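Local atomic coordinates of integron cassette protein (Vibrio cholerae, PDB entry 3G1J), a protein that is of unknown function but is encoded by a mobile integron gene cassette and belongs to an uncharacterised family related to SH3-like small barrels. Residues Y6-Y11 and F42-N46; R24-Y29 and F75-I79. All coordinates share one frame; numbering follows the deposited sequence.

Interaction 1 of 2, residues Y6-Y11 and F42-N46; sequences YLQSEY and FLGSN
Gln8 and Ser45 form a single antiparallel bridge, a hydrogen-bonded pair by which the N-terminal segment lies against a classic beta bulge at Leu43 and Gly44, both opposite Phe57 in the five-stranded antiparallel sheet. Gln8 N reaches Ser45 O at 2.8 Å, and Ser45 N returns a bond to Gln8 O at 3.0 Å. The side chains of Leu7 and Gln8 leave on opposite sides of this bridge, Leu7 against Gly44 and the Ser45 carbonyl, Gln8 beside the Ser45 hydroxyl. The two methyls of Leu7 spread along the strand's backbone: CD1 rests 3.9 Å from Gly44 CA, while CD2 lies beside Ser45 O. Gly44 CA comes within 3.2 Å of Gln8 O. Gln8 runs extended past Ser45, its CG trans to the main-chain nitrogen (chi1 -179°), and turns its amide back on its own segment. The OG of Ser45 sits between the CB atoms of Gln8 and Tyr11, 3.6 Å from Tyr11 CB, and the edge of the Phe42 ring meets Ser9 O. A water 2.8 Å from both Tyr6 O and Asn46 OD1 can link them. Gln8 NE2 donates to Glu10 O at 2.7 Å, almost straight (162° at the hydrogen), the acceptor lying close to the amide plane.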
ATOM      1  N   TYR A   6     -14.688  -6.333  -0.919  1.00 21.69           N
ATOM      2  CA  TYR A   6     -13.834  -7.387  -0.376  1.00 19.06           C
ATOM      3  C   TYR A   6     -12.680  -6.828   0.443  1.00 25.70           C
ATOM      4  O   TYR A   6     -12.000  -7.579   1.140  1.00 25.01           O
ATOM      5  CB  TYR A   6     -13.262  -8.278  -1.491  1.00 20.34           C
ATOM      6  CG  TYR A   6     -14.256  -9.298  -1.985  1.00 23.92           C
ATOM      7  CD1 TYR A   6     -14.272 -10.589  -1.468  1.00 29.83           C
ATOM      8  CD2 TYR A   6     -15.190  -8.967  -2.953  1.00 27.09           C
ATOM      9  CE1 TYR A   6     -15.188 -11.525  -1.910  1.00 32.88           C
ATOM     10  CE2 TYR A   6     -16.108  -9.887  -3.398  1.00 31.33           C
ATOM     11  CZ  TYR A   6     -16.109 -11.166  -2.876  1.00 34.28           C
ATOM     12  OH  TYR A   6     -17.038 -12.079  -3.333  1.00 34.64           O
ATOM     13  N   LEU A   7     -12.470  -5.517   0.376  1.00 18.13           N
ATOM     14  CA  LEU A   7     -11.291  -4.916   0.998  1.00 22.17           C
ATOM     15  C   LEU A   7     -11.488  -4.498   2.449  1.00 28.48           C
ATOM     16  O   LEU A   7     -12.566  -4.055   2.851  1.00 24.93           O
ATOM     17  CB  LEU A   7     -10.822  -3.694   0.200  1.00 19.41           C
ATOM     18  CG  LEU A   7     -10.398  -3.861  -1.264  1.00 23.15           C
ATOM     19  CD1 LEU A   7      -9.905  -2.532  -1.811  1.00 26.70           C
ATOM     20  CD2 LEU A   7      -9.353  -4.953  -1.445  1.00 23.07           C
ATOM     21  N   GLN A   8     -10.415  -4.626   3.219  1.00 24.36           N
ATOM     22  CA  GLN A   8     -10.363  -4.103   4.568  1.00 24.10           C
ATOM     23  C   GLN A   8     -10.170  -2.589   4.501  1.00 23.91           C
ATOM     24  O   GLN A   8      -9.322  -2.099   3.759  1.00 28.52           O
ATOM     25  CB  GLN A   8      -9.205  -4.780   5.291  1.00 28.93           C
ATOM     26  CG  GLN A   8      -9.000  -4.377   6.715  1.00 30.15           C
ATOM     27  CD  GLN A   8      -7.974  -5.267   7.369  1.00 32.93           C
ATOM     28  OE1 GLN A   8      -8.161  -6.483   7.456  1.00 28.29           O
ATOM     29  NE2 GLN A   8      -6.870  -4.677   7.808  1.00 29.96           N
ATOM     30  N   SER A   9     -10.966  -1.841   5.263  1.00 20.64           N
ATOM     31  CA  SER A   9     -10.971  -0.385   5.136  1.00 23.99           C
ATOM     32  C   SER A   9      -9.794   0.325   5.811  1.00 26.08           C
ATOM     33  O   SER A   9      -9.509   1.481   5.502  1.00 31.60           O
ATOM     34  CB  SER A   9     -12.292   0.193   5.656  1.00 28.30           C
ATOM     35  OG  SER A   9     -12.454  -0.086   7.033  1.00 30.59           O
ATOM     36  N   GLU A  10      -9.130  -0.350   6.744  1.00 23.55           N
ATOM     37  CA  GLU A  10      -7.966   0.219   7.414  1.00 25.89           C
ATOM     38  C   GLU A  10      -6.838  -0.785   7.512  1.00 26.83           C
ATOM     39  O   GLU A  10      -7.063  -1.966   7.765  1.00 26.32           O
ATOM     40  CB  GLU A  10      -8.328   0.675   8.830  1.00 26.86           C
ATOM     41  CG  GLU A  10      -9.521   1.609   8.880  1.00 37.68           C
ATOM     42  CD  GLU A  10      -9.670   2.299  10.224  1.00 50.43           C
ATOM     43  OE1 GLU A  10      -8.842   2.034  11.125  1.00 45.65           O
ATOM     44  OE2 GLU A  10     -10.616   3.107  10.374  1.00 54.77           O
ATOM     45  N   TYR A  11      -5.618  -0.303   7.333  1.00 25.18           N
ATOM     46  CA  TYR A  11      -4.447  -1.123   7.564  1.00 21.05           C
ATOM     47  C   TYR A  11      -3.375  -0.232   8.174  1.00 23.04           C
ATOM     48  O   TYR A  11      -2.757   0.584   7.479  1.00 23.05           O
ATOM     49  CB  TYR A  11      -3.942  -1.772   6.269  1.00 23.83           C
ATOM     50  CG  TYR A  11      -2.857  -2.788   6.528  1.00 22.93           C
ATOM     51  CD1 TYR A  11      -3.162  -4.129   6.696  1.00 22.03           C
ATOM     52  CD2 TYR A  11      -1.526  -2.398   6.640  1.00 23.19           C
ATOM     53  CE1 TYR A  11      -2.181  -5.052   6.955  1.00 24.11           C
ATOM     54  CE2 TYR A  11      -0.541  -3.315   6.896  1.00 26.58           C
ATOM     55  CZ  TYR A  11      -0.867  -4.633   7.057  1.00 27.41           C
ATOM     56  OH  TYR A  11       0.133  -5.534   7.307  1.00 33.35           O
ATOM     57  N   PHE A  42      -5.887   6.119  -0.418  1.00 21.80           N
ATOM     58  CA  PHE A  42      -6.031   4.713  -0.022  1.00 19.53           C
ATOM     59  C   PHE A  42      -7.446   4.195  -0.293  1.00 22.14           C
ATOM     60  O   PHE A  42      -8.436   4.836   0.060  1.00 23.91           O
ATOM     61  CB  PHE A  42      -5.670   4.508   1.456  1.00 21.13           C
ATOM     62  CG  PHE A  42      -5.595   3.061   1.881  1.00 18.26           C
ATOM     63  CD1 PHE A  42      -4.765   2.167   1.211  1.00 21.94           C
ATOM     64  CD2 PHE A  42      -6.324   2.596   2.973  1.00 19.28           C
ATOM     65  CE1 PHE A  42      -4.673   0.837   1.620  1.00 20.70           C
ATOM     66  CE2 PHE A  42      -6.247   1.274   3.377  1.00 21.21           C
ATOM     67  CZ  PHE A  42      -5.414   0.387   2.703  1.00 19.49           C
ATOM     68  N   LEU A  43      -7.534   3.024  -0.910  1.00 22.25           N
ATOM     69  CA  LEU A  43      -8.820   2.395  -1.196  1.00 19.43           C
ATOM     70  C   LEU A  43      -9.132   1.237  -0.244  1.00 18.88           C
ATOM     71  O   LEU A  43     -10.296   0.946   0.032  1.00 25.73           O
ATOM     72  CB  LEU A  43      -8.833   1.877  -2.634  1.00 21.29           C
ATOM     73  CG  LEU A  43      -8.488   2.880  -3.731  1.00 23.42           C
ATOM     74  CD1 LEU A  43      -8.587   2.169  -5.065  1.00 20.25           C
ATOM     75  CD2 LEU A  43      -9.407   4.104  -3.682  1.00 22.52           C
ATOM     76  N   GLY A  44      -8.094   0.550   0.224  1.00 18.26           N
ATOM     77  CA  GLY A  44      -8.271  -0.575   1.134  1.00 18.95           C
ATOM     78  C   GLY A  44      -7.221  -1.645   0.901  1.00 21.14           C
ATOM     79  O   GLY A  44      -6.449  -1.547  -0.046  1.00 19.75           O
ATOM     80  N   SER A  45      -7.209  -2.678   1.741  1.00 19.55           N
ATOM     81  CA  SER A  45      -6.189  -3.705   1.659  1.00 19.29           C
ATOM     82  C   SER A  45      -6.779  -5.115   1.679  1.00 26.46           C
ATOM     83  O   SER A  45      -7.924  -5.333   2.087  1.00 24.61           O
ATOM     84  CB  SER A  45      -5.238  -3.565   2.843  1.00 21.30           C
ATOM     85  OG  SER A  45      -5.910  -3.876   4.060  1.00 24.33           O
ATOM     86  N   ASN A  46      -5.972  -6.076   1.252  1.00 22.94           N
ATOM     87  CA  ASN A  46      -6.305  -7.476   1.423  1.00 25.80           C
ATOM     88  C   ASN A  46      -5.054  -8.273   1.749  1.00 25.32           C
ATOM     89  O   ASN A  46      -3.998  -8.028   1.169  1.00 24.24           O
ATOM     90  CB  ASN A  46      -6.969  -8.036   0.169  1.00 31.43           C
ATOM     91  CG  ASN A  46      -7.423  -9.463   0.356  1.00 38.27           C
ATOM     92  OD1 ASN A  46      -8.125  -9.779   1.314  1.00 38.14           O
ATOM     93  ND2 ASN A  46      -7.012 -10.336  -0.550  1.00 41.28           N
TER
HETATM   94  O   HOH W   1      -9.801  -8.035   2.772  1.00 29.07           O

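Interaction 2 of 2, residues R24-Y29 and F75-I79; sequences RSFRDY and FQMEI
Tyr29 meets Phe75 in a T-shaped (edge-to-face) pair, the ring centroids 5.5 Å apart and the planes at 76°. Tyr29 CE2 stands over the centre of the Phe75 face, 4.1 Å from Phe75 CD1. At the neighbouring part of the same tyrosine edge lies Gln76 OE1, 3.5 Å from Tyr29 CD2, with the amide plane turned steeply against the ring. The bend at chi2 of Gln76 (84°) brings its amide up beside Tyr29. Its NE2 donates to a water at 3.1 Å, which bonds weakly to Tyr29 O. On the buried side, Ile79 presents a single methyl: CD1 sits 3.8 Å from Phe26 CD2 and equally close to Arg27 O, the Phe26 and Ile79 side chains crossing at about a right angle. Gln76 precedes helix 77-80 at the N-cap position; its OE1 accepts from Cys70 N, a bond that would hold the amide's rotation. Phe26 also stacks on Tyr34. At the outer end Glu78 OE2, hydrogen-bonded to Tyr86 OH, lies over the guanidinium face of Arg24, 4.4 Å from NH1. With no direct hydrogen bond between the segments, cohesion comes mainly from van der Waals packing of rings, methyl and amide, with a weak water link, and the separated charges probably add a mild attraction.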
ATOM      1  N   ARG A  24       9.096   8.055   1.678  1.00 18.16           N
ATOM      2  CA  ARG A  24      10.345   7.395   1.324  1.00 22.67           C
ATOM      3  C   ARG A  24      10.090   6.565   0.086  1.00 18.76           C
ATOM      4  O   ARG A  24       9.151   5.762   0.062  1.00 19.12           O
ATOM      5  CB  ARG A  24      10.892   6.496   2.435  1.00 22.32           C
ATOM      6  CG  ARG A  24      12.315   6.002   2.121  1.00 22.85           C
ATOM      7  CD  ARG A  24      12.839   4.898   3.044  1.00 23.72           C
ATOM      8  NE  ARG A  24      12.679   5.231   4.451  1.00 27.83           N
ATOM      9  CZ  ARG A  24      13.338   4.633   5.435  1.00 22.74           C
ATOM     10  NH1 ARG A  24      14.248   3.700   5.163  1.00 21.54           N
ATOM     11  NH2 ARG A  24      13.099   4.990   6.691  1.00 24.60           N
ATOM     12  N   SER A  25      10.900   6.763  -0.948  1.00 24.10           N
ATOM     13  CA  SER A  25      10.719   5.972  -2.168  1.00 22.66           C
ATOM     14  C   SER A  25      10.883   4.505  -1.793  1.00 27.37           C
ATOM     15  O   SER A  25      11.691   4.165  -0.929  1.00 22.42           O
ATOM     16  CB  SER A  25      11.724   6.364  -3.260  1.00 24.38           C
ATOM     17  OG  SER A  25      11.620   7.735  -3.615  1.00 22.29           O
ATOM     18  N   PHE A  26      10.113   3.632  -2.429  1.00 26.03           N
ATOM     19  CA  PHE A  26      10.247   2.208  -2.169  1.00 22.03           C
ATOM     20  C   PHE A  26       9.802   1.398  -3.379  1.00 23.84           C
ATOM     21  O   PHE A  26       9.061   1.896  -4.239  1.00 23.03           O
ATOM     22  CB  PHE A  26       9.427   1.809  -0.939  1.00 23.56           C
ATOM     23  CG  PHE A  26       7.932   1.873  -1.157  1.00 20.16           C
ATOM     24  CD1 PHE A  26       7.223   3.026  -0.868  1.00 17.85           C
ATOM     25  CD2 PHE A  26       7.241   0.777  -1.653  1.00 23.92           C
ATOM     26  CE1 PHE A  26       5.847   3.086  -1.062  1.00 22.97           C
ATOM     27  CE2 PHE A  26       5.867   0.834  -1.858  1.00 24.20           C
ATOM     28  CZ  PHE A  26       5.172   1.993  -1.559  1.00 26.28           C
ATOM     29  N   ARG A  27      10.265   0.151  -3.433  1.00 23.59           N
ATOM     30  CA  ARG A  27       9.902  -0.774  -4.504  1.00 27.87           C
ATOM     31  C   ARG A  27       9.075  -1.890  -3.908  1.00 28.19           C
ATOM     32  O   ARG A  27       9.393  -2.404  -2.831  1.00 25.56           O
ATOM     33  CB  ARG A  27      11.149  -1.369  -5.170  1.00 31.01           C
ATOM     34  CG  ARG A  27      12.037  -0.342  -5.842  1.00 40.24           C
ATOM     35  CD  ARG A  27      12.927  -0.937  -6.938  1.00 41.77           C
ATOM     36  NE  ARG A  27      13.533   0.147  -7.709  1.00 49.87           N
ATOM     37  CZ  ARG A  27      13.098   0.566  -8.894  1.00 59.23           C
ATOM     38  NH1 ARG A  27      12.064  -0.027  -9.476  1.00 53.61           N
ATOM     39  NH2 ARG A  27      13.709   1.574  -9.508  1.00 63.24           N
ATOM     40  N   ASP A  28       8.007  -2.268  -4.600  1.00 26.14           N
ATOM     41  CA  ASP A  28       7.147  -3.318  -4.081  1.00 26.36           C
ATOM     42  C   ASP A  28       7.595  -4.708  -4.534  1.00 29.14           C
ATOM     43  O   ASP A  28       8.661  -4.866  -5.136  1.00 28.07           O
ATOM     44  CB  ASP A  28       5.662  -3.027  -4.381  1.00 21.59           C
ATOM     45  CG  ASP A  28       5.280  -3.233  -5.851  1.00 26.42           C
ATOM     46  OD1 ASP A  28       6.082  -3.754  -6.664  1.00 24.66           O
ATOM     47  OD2 ASP A  28       4.131  -2.884  -6.192  1.00 26.20           O
ATOM     48  N   TYR A  29       6.802  -5.719  -4.207  1.00 22.68           N
ATOM     49  CA  TYR A  29       7.155  -7.095  -4.531  1.00 26.74           C
ATOM     50  C   TYR A  29       7.284  -7.309  -6.039  1.00 35.10           C
ATOM     51  O   TYR A  29       8.016  -8.195  -6.489  1.00 33.58           O
ATOM     52  CB  TYR A  29       6.113  -8.059  -3.957  1.00 28.37           C
ATOM     53  CG  TYR A  29       6.469  -9.506  -4.193  1.00 35.85           C
ATOM     54  CD1 TYR A  29       5.820 -10.249  -5.167  1.00 45.22           C
ATOM     55  CD2 TYR A  29       7.475 -10.120  -3.460  1.00 40.21           C
ATOM     56  CE1 TYR A  29       6.150 -11.572  -5.396  1.00 55.55           C
ATOM     57  CE2 TYR A  29       7.816 -11.441  -3.682  1.00 52.25           C
ATOM     58  CZ  TYR A  29       7.148 -12.161  -4.650  1.00 60.81           C
ATOM     59  OH  TYR A  29       7.478 -13.478  -4.875  1.00 70.07           O
ATOM     60  N   PHE A  75      11.872  -9.819   2.258  1.00 35.25           N
ATOM     61  CA  PHE A  75      11.188  -9.100   1.191  1.00 32.14           C
ATOM     62  C   PHE A  75      10.684  -7.719   1.638  1.00 28.72           C
ATOM     63  O   PHE A  75      11.482  -6.776   1.745  1.00 27.95           O
ATOM     64  CB  PHE A  75      10.072  -9.953   0.576  1.00 34.11           C
ATOM     65  CG  PHE A  75      10.582 -11.055  -0.319  1.00 33.26           C
ATOM     66  CD1 PHE A  75      11.254 -10.754  -1.491  1.00 35.71           C
ATOM     67  CD2 PHE A  75      10.374 -12.385   0.005  1.00 35.64           C
ATOM     68  CE1 PHE A  75      11.723 -11.766  -2.320  1.00 43.34           C
ATOM     69  CE2 PHE A  75      10.839 -13.400  -0.818  1.00 38.25           C
ATOM     70  CZ  PHE A  75      11.513 -13.090  -1.981  1.00 39.44           C
ATOM     71  N   GLN A  76       9.392  -7.586   1.928  1.00 27.39           N
ATOM     72  CA  GLN A  76       8.854  -6.263   2.230  1.00 22.58           C
ATOM     73  C   GLN A  76       8.177  -6.087   3.592  1.00 22.00           C
ATOM     74  O   GLN A  76       7.374  -5.161   3.750  1.00 23.50           O
ATOM     75  CB  GLN A  76       7.913  -5.771   1.120  1.00 23.37           C
ATOM     76  CG  GLN A  76       8.587  -5.545  -0.220  1.00 25.31           C
ATOM     77  CD  GLN A  76       8.712  -6.826  -1.023  1.00 28.13           C
ATOM     78  OE1 GLN A  76       7.813  -7.656  -1.016  1.00 28.28           O
ATOM     79  NE2 GLN A  76       9.830  -6.985  -1.728  1.00 30.68           N
HETATM   80  N   MSE A  77       8.488  -6.950   4.568  1.00 23.94           N
HETATM   81  CA  MSE A  77       7.991  -6.721   5.929  1.00 28.81           C
HETATM   82  C   MSE A  77       8.404  -5.323   6.372  1.00 27.41           C
HETATM   83  O   MSE A  77       7.643  -4.629   7.033  1.00 27.71           O
HETATM   84  CB  MSE A  77       8.506  -7.776   6.936  1.00 31.64           C
HETATM   85  CG  MSE A  77       8.013  -7.583   8.414  1.00 31.49           C
HETATM   86 SE   MSE A  77       8.613  -8.989   9.659  0.59 27.66          SE
HETATM   87  CE  MSE A  77       9.207 -10.031   8.254  1.00 18.42           C
ATOM     88  N   GLU A  78       9.618  -4.918   6.001  1.00 26.18           N
ATOM     89  CA  GLU A  78      10.113  -3.574   6.321  1.00 28.20           C
ATOM     90  C   GLU A  78       9.079  -2.497   6.003  1.00 25.09           C
ATOM     91  O   GLU A  78       8.859  -1.582   6.798  1.00 27.01           O
ATOM     92  CB  GLU A  78      11.432  -3.284   5.588  1.00 29.44           C
ATOM     93  CG  GLU A  78      11.700  -1.791   5.296  1.00 22.15           C
ATOM     94  CD  GLU A  78      11.921  -0.945   6.544  1.00 28.88           C
ATOM     95  OE1 GLU A  78      12.180  -1.514   7.622  1.00 31.04           O
ATOM     96  OE2 GLU A  78      11.845   0.301   6.440  1.00 27.23           O
ATOM     97  N   ILE A  79       8.426  -2.609   4.851  1.00 20.64           N
ATOM     98  CA  ILE A  79       7.466  -1.591   4.446  1.00 23.98           C
ATOM     99  C   ILE A  79       6.136  -1.779   5.157  1.00 20.52           C
ATOM    100  O   ILE A  79       5.594  -0.841   5.742  1.00 22.96           O
ATOM    101  CB  ILE A  79       7.259  -1.582   2.915  1.00 21.26           C
ATOM    102  CG1 ILE A  79       8.549  -1.141   2.220  1.00 29.95           C
ATOM    103  CG2 ILE A  79       6.123  -0.649   2.530  1.00 21.37           C
ATOM    104  CD1 ILE A  79       8.679  -1.666   0.808  1.00 28.31           C
TER
HETATM  105  O   HOH W   2      10.573  -8.682  -4.237  1.00 42.39           O

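Interactions 1 and 2 illustrate two ways in which a small beta-rich chain can close on itself. Their centres lie 18 Å apart, on opposite sides of the chain's centre, and their nearest atoms are about 7 Å from each other without touching. Interaction 1 is fastened by paired backbone bonds to strand 39-48, whereas interaction 2 sets side chains against a loop and the short helix 77-80. The five-stranded antiparallel sheet ties them together: strand 53-60, which Leu7 and Ser45 touch, pairs with strand 63-70, which receives Tyr29 and Ile79. The segments alternate along the sequence, so each contact joins an earlier part of the chain to a later one; neither can be tied to a known active site.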